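PDB 5X2H: CRISPR-associated endonuclease Cas9 from Campylobacter jejuni subsp. jejuni serotype O:2, which uses a guide RNA to recognise matching invader DNA and cleaves its two strands with separate RuvC-like and HNH nuclease domains, in CRISPR antiviral defence. Local coordinates for residues F112-N116 and E117-K121; K661-L665 and G666-K670. One frame throughout, in Å; residues are numbered along the deposited sequence.

Contact 1: residues F112-N116 and E117-K121; sequences FRALN and ELLSK
The side chains of R113 and E117 run side by side and point the same way, with the guanidinium and carboxylate planes 27° apart. E117 OE2 sits oblique to the guanidinium and well out of its plane, 4.3 Å from R113 NE, an arrangement that no N-H serves and that is probably only a loose attraction between opposite charges. The nearer touch is a van der Waals one, E117 OE2 lying 3.7 Å from the R113 CD methylene along the extended arginine chain. One face of the other flat group, the F112 ring, is met near its rim by N116 ND2, 3.8 Å above the plane; the same amide gives a weak bond to F112 O. The E117 chain reaches R113 because its CG is placed between backbone N and carbonyl carbon (chi1 79°), which turns the side chain back alongside the preceding helical turn.

Beneath these polar groups the backbone closes tightly. R113 O is gripped by two donors, N116 N and E117 N, the latter at 2.8 Å. On the buried side L119 folds back under the turn: its CD1 packs 3.6 Å from A114 CB while CD2 approaches R113 CB. Q217 of helix 203-219 pins the bend, its amide bonding L119 N, E117 O and A114 O. S120 then caps the next helix through OG to Q122 N. The arrangement is a compact helix-loop-helix connection, the last turn of helix 107-113 leading through a short loop to the N-cap of helix 121-133, as suits the alpha-helical recognition lobe of Cas9.

Contact 2: residues K661-L665 and G666-K670; sequences KALEL and GKIRK
L663, G666 and A662 carry this contact, a Schellman motif that ends helix 655-665 of the wedge domain and leads into strand 668-671. A662 O, four residues before G666, accepts weak bonds from both G666 N and K667 N, each at 3.0 Å, and G666 N also makes a weak one to L663 O. The positive phi of G666 (88°), a conformation glycine adopts readily, takes the chain out of the helix. The apolar contact usual in this motif joins A662 CB to K667 CB at 4.1 Å. Beyond it the bent K667 chain leads away from the helix, and its NZ is held outside the two segments by a phosphate of the bound DNA.

Helix and strand segments then run almost perpendicular, at 92°, and L663 fills the angle between them. Its CD2 branch lies across I668, 3.7 Å from CG1, and also meets K670 CB. I668 CG1 stands between backbone N and carbonyl carbon (chi1 49°), a placement that brings it against A662 CB as well, at 3.8 Å. Beside this apolar cluster a single water links the two backbones, donating to L663 O at 2.7 Å and to I668 O at 2.6 Å.

How the contacts relate
From the N terminus, the chain passes through the first RuvC strands and the long helix 51-82 before reaching contact 1, where 112-121 closes the short turn between helices 107-113 and 121-133. Several hundred residues follow, among them the remaining helical region and the later RuvC strands, before contact 2 closes the turn from helix 655-665 into the two-stranded sheet 668-671/674-677. The contacts are strictly in series, neither nesting nor crossing, with centres about 50 Å apart and no touch between them. Contact 1 thus joins helix to helix at the periphery, whereas contact 2 joins helix to strand beside the bound DNA.

Contact 1: residues F112-N116 and E117-K121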
loop_
_atom_site.group_PDB
_atom_site.type_symbol
_atom_site.label_atom_id
_atom_site.label_comp_id
_atom_site.label_asym_id
_atom_site.label_seq_id
_atom_site.Cartn_x
_atom_site.Cartn_y
_atom_site.Cartn_z
ATOM N N PHE A 112 -17.784 29.799 -26.444
ATOM C CA PHE A 112 -18.935 29.902 -27.334
ATOM C C PHE A 112 -18.676 30.894 -28.462
ATOM O O PHE A 112 -19.049 30.636 -29.612
ATOM C CB PHE A 112 -20.189 30.301 -26.553
ATOM C CG PHE A 112 -21.372 30.600 -27.432
ATOM C CD1 PHE A 112 -21.977 29.593 -28.167
ATOM C CD2 PHE A 112 -21.872 31.889 -27.533
ATOM C CE1 PHE A 112 -23.059 29.866 -28.986
ATOM C CE2 PHE A 112 -22.957 32.168 -28.350
ATOM C CZ PHE A 112 -23.552 31.154 -29.076
ATOM N N ARG A 113 -18.041 32.029 -28.152
ATOM C CA ARG A 113 -17.703 32.999 -29.190
ATOM C C ARG A 113 -16.801 32.384 -30.250
ATOM O O ARG A 113 -16.906 32.718 -31.436
ATOM C CB ARG A 113 -17.012 34.216 -28.580
ATOM C CG ARG A 113 -17.851 35.053 -27.645
ATOM C CD ARG A 113 -17.016 36.218 -27.147
ATOM N NE ARG A 113 -17.727 37.070 -26.201
ATOM C CZ ARG A 113 -17.168 38.096 -25.569
ATOM N NH1 ARG A 113 -15.893 38.388 -25.783
ATOM N NH2 ARG A 113 -17.880 38.827 -24.724
ATOM N N ALA A 114 -15.903 31.485 -29.836
ATOM C CA ALA A 114 -14.939 30.893 -30.757
ATOM C C ALA A 114 -15.611 30.152 -31.903
ATOM O O ALA A 114 -14.979 29.938 -32.942
ATOM C CB ALA A 114 -14.008 29.943 -30.002
ATOM N N LEU A 115 -16.872 29.753 -31.738
ATOM C CA LEU A 115 -17.613 29.111 -32.813
ATOM C C LEU A 115 -18.250 30.108 -33.772
ATOM O O LEU A 115 -18.827 29.688 -34.781
ATOM C CB LEU A 115 -18.698 28.204 -32.226
ATOM C CG LEU A 115 -18.281 27.314 -31.053
ATOM C CD1 LEU A 115 -19.480 26.560 -30.500
ATOM C CD2 LEU A 115 -17.182 26.347 -31.463
ATOM N N ASN A 116 -18.161 31.411 -33.491
ATOM C CA ASN A 116 -18.885 32.404 -34.280
ATOM C C ASN A 116 -18.075 33.631 -34.669
ATOM O O ASN A 116 -18.420 34.268 -35.670
ATOM C CB ASN A 116 -20.141 32.866 -33.530
ATOM C CG ASN A 116 -21.010 31.707 -33.081
ATOM O OD1 ASN A 116 -21.782 31.155 -33.865
ATOM N ND2 ASN A 116 -20.883 31.327 -31.813
ATOM N N GLU A 117 -17.022 33.997 -33.942
ATOM C CA GLU A 117 -16.276 35.207 -34.258
ATOM C C GLU A 117 -14.808 35.000 -33.916
ATOM O O GLU A 117 -14.431 34.038 -33.243
ATOM C CB GLU A 117 -16.835 36.419 -33.507
ATOM C CG GLU A 117 -16.385 36.500 -32.058
ATOM C CD GLU A 117 -17.270 37.404 -31.225
ATOM O OE1 GLU A 117 -18.487 37.453 -31.496
ATOM O OE2 GLU A 117 -16.749 38.063 -30.302
ATOM N N LEU A 118 -13.982 35.928 -34.391
ATOM C CA LEU A 118 -12.555 35.883 -34.108
ATOM C C LEU A 118 -12.288 36.194 -32.639
ATOM O O LEU A 118 -12.860 37.130 -32.071
ATOM C CB LEU A 118 -11.806 36.875 -34.998
ATOM C CG LEU A 118 -10.314 37.086 -34.718
ATOM C CD1 LEU A 118 -9.534 35.798 -34.921
ATOM C CD2 LEU A 118 -9.757 38.197 -35.594
ATOM N N LEU A 119 -11.419 35.402 -32.024
ATOM C CA LEU A 119 -11.004 35.644 -30.652
ATOM C C LEU A 119 -9.734 36.482 -30.617
ATOM O O LEU A 119 -8.884 36.397 -31.506
ATOM C CB LEU A 119 -10.760 34.328 -29.911
ATOM C CG LEU A 119 -11.962 33.449 -29.573
ATOM C CD1 LEU A 119 -11.519 32.271 -28.720
ATOM C CD2 LEU A 119 -13.036 34.258 -28.865
ATOM N N SER A 120 -9.621 37.305 -29.580
ATOM C CA SER A 120 -8.336 37.897 -29.248
ATOM C C SER A 120 -7.362 36.800 -28.840
ATOM O O SER A 120 -7.757 35.751 -28.325
ATOM C CB SER A 120 -8.496 38.912 -28.114
ATOM O OG SER A 120 -7.274 39.107 -27.425
ATOM N N LYS A 121 -6.071 37.040 -29.080
ATOM C CA LYS A 121 -5.082 36.046 -28.686
ATOM C C LYS A 121 -4.967 35.929 -27.172
ATOM O O LYS A 121 -4.535 34.883 -26.674
ATOM C CB LYS A 121 -3.724 36.360 -29.315
ATOM C CG LYS A 121 -3.145 37.723 -28.993
ATOM C CD LYS A 121 -1.911 37.968 -29.853
ATOM C CE LYS A 121 -1.075 39.124 -29.337
ATOM N NZ LYS A 121 0.152 39.313 -30.163
#

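Contact 2: residues K661-L665 and G666-K670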
loop_
_atom_site.group_PDB
_atom_site.type_symbol
_atom_site.label_atom_id
_atom_site.label_comp_id
_atom_site.label_asym_id
_atom_site.label_seq_id
_atom_site.Cartn_x
_atom_site.Cartn_y
_atom_site.Cartn_z
ATOM N N LYS A 661 2.360 33.684 17.719
ATOM C CA LYS A 661 3.109 33.017 18.774
ATOM C C LYS A 661 3.003 31.504 18.649
ATOM O O LYS A 661 4.001 30.789 18.801
ATOM C CB LYS A 661 2.608 33.487 20.135
ATOM C CG LYS A 661 3.444 33.023 21.304
ATOM C CD LYS A 661 3.087 33.811 22.543
ATOM C CE LYS A 661 4.016 33.475 23.685
ATOM N NZ LYS A 661 3.825 34.407 24.834
ATOM N N ALA A 662 1.798 30.999 18.370
ATOM C CA ALA A 662 1.626 29.569 18.142
ATOM C C ALA A 662 2.468 29.096 16.964
ATOM O O ALA A 662 3.031 27.996 16.997
ATOM C CB ALA A 662 0.153 29.250 17.909
ATOM N N LEU A 663 2.565 29.914 15.914
ATOM C CA LEU A 663 3.418 29.557 14.786
ATOM C C LEU A 663 4.881 29.502 15.204
ATOM O O LEU A 663 5.621 28.611 14.774
ATOM C CB LEU A 663 3.223 30.551 13.641
ATOM C CG LEU A 663 1.917 30.405 12.861
ATOM C CD1 LEU A 663 1.729 31.563 11.886
ATOM C CD2 LEU A 663 1.900 29.068 12.127
ATOM N N GLU A 664 5.312 30.435 16.053
ATOM C CA GLU A 664 6.704 30.451 16.481
ATOM C C GLU A 664 7.040 29.274 17.387
ATOM O O GLU A 664 8.210 28.883 17.465
ATOM C CB GLU A 664 7.026 31.765 17.196
ATOM C CG GLU A 664 8.468 32.203 17.006
ATOM C CD GLU A 664 8.969 33.108 18.113
ATOM O OE1 GLU A 664 8.219 34.012 18.543
ATOM O OE2 GLU A 664 10.121 32.907 18.555
ATOM N N LEU A 665 6.047 28.698 18.064
ATOM C CA LEU A 665 6.270 27.585 18.975
ATOM C C LEU A 665 6.030 26.224 18.338
ATOM O O LEU A 665 6.400 25.206 18.933
ATOM C CB LEU A 665 5.373 27.728 20.210
ATOM C CG LEU A 665 5.713 28.878 21.157
ATOM C CD1 LEU A 665 4.593 29.096 22.160
ATOM C CD2 LEU A 665 7.022 28.603 21.872
ATOM N N GLY A 666 5.424 26.177 17.155
ATOM C CA GLY A 666 5.126 24.917 16.512
ATOM C C GLY A 666 3.795 24.305 16.883
ATOM O O GLY A 666 3.543 23.152 16.518
ATOM N N LYS A 667 2.941 25.033 17.609
ATOM C CA LYS A 667 1.612 24.519 17.928
ATOM C C LYS A 667 0.744 24.422 16.682
ATOM O O LYS A 667 -0.200 23.624 16.643
ATOM C CB LYS A 667 0.944 25.407 18.979
ATOM C CG LYS A 667 1.674 25.444 20.314
ATOM C CD LYS A 667 1.089 26.500 21.239
ATOM C CE LYS A 667 -0.385 26.245 21.511
ATOM N NZ LYS A 667 -0.601 24.967 22.236
ATOM N N ILE A 668 1.042 25.235 15.669
ATOM C CA ILE A 668 0.447 25.130 14.345
ATOM C C ILE A 668 1.538 25.438 13.331
ATOM O O ILE A 668 2.569 26.033 13.653
ATOM C CB ILE A 668 -0.752 26.085 14.138
ATOM C CG1 ILE A 668 -0.383 27.506 14.576
ATOM C CG2 ILE A 668 -1.983 25.571 14.868
ATOM C CD1 ILE A 668 -1.460 28.541 14.294
ATOM N N ARG A 669 1.300 25.022 12.091
ATOM C CA ARG A 669 2.246 25.232 11.010
ATOM C C ARG A 669 1.598 26.063 9.912
ATOM O O ARG A 669 0.372 26.121 9.783
ATOM C CB ARG A 669 2.737 23.901 10.429
ATOM C CG ARG A 669 3.059 22.845 11.470
ATOM C CD ARG A 669 4.330 23.157 12.236
ATOM N NE ARG A 669 4.561 22.174 13.292
ATOM C CZ ARG A 669 5.728 21.982 13.898
ATOM N NH1 ARG A 669 6.786 22.701 13.552
ATOM N NH2 ARG A 669 5.839 21.062 14.848
ATOM N N LYS A 670 2.447 26.705 9.118
ATOM C CA LYS A 670 2.026 27.460 7.942
ATOM C C LYS A 670 2.795 26.899 6.751
ATOM O O LYS A 670 3.985 27.189 6.584
ATOM C CB LYS A 670 2.279 28.953 8.128
ATOM C CG LYS A 670 1.162 29.842 7.606
ATOM C CD LYS A 670 1.652 30.791 6.527
ATOM C CE LYS A 670 1.518 32.242 6.951
ATOM N NZ LYS A 670 2.448 32.586 8.058
HETATM O O HOH W 1 4.961 26.806 12.848
#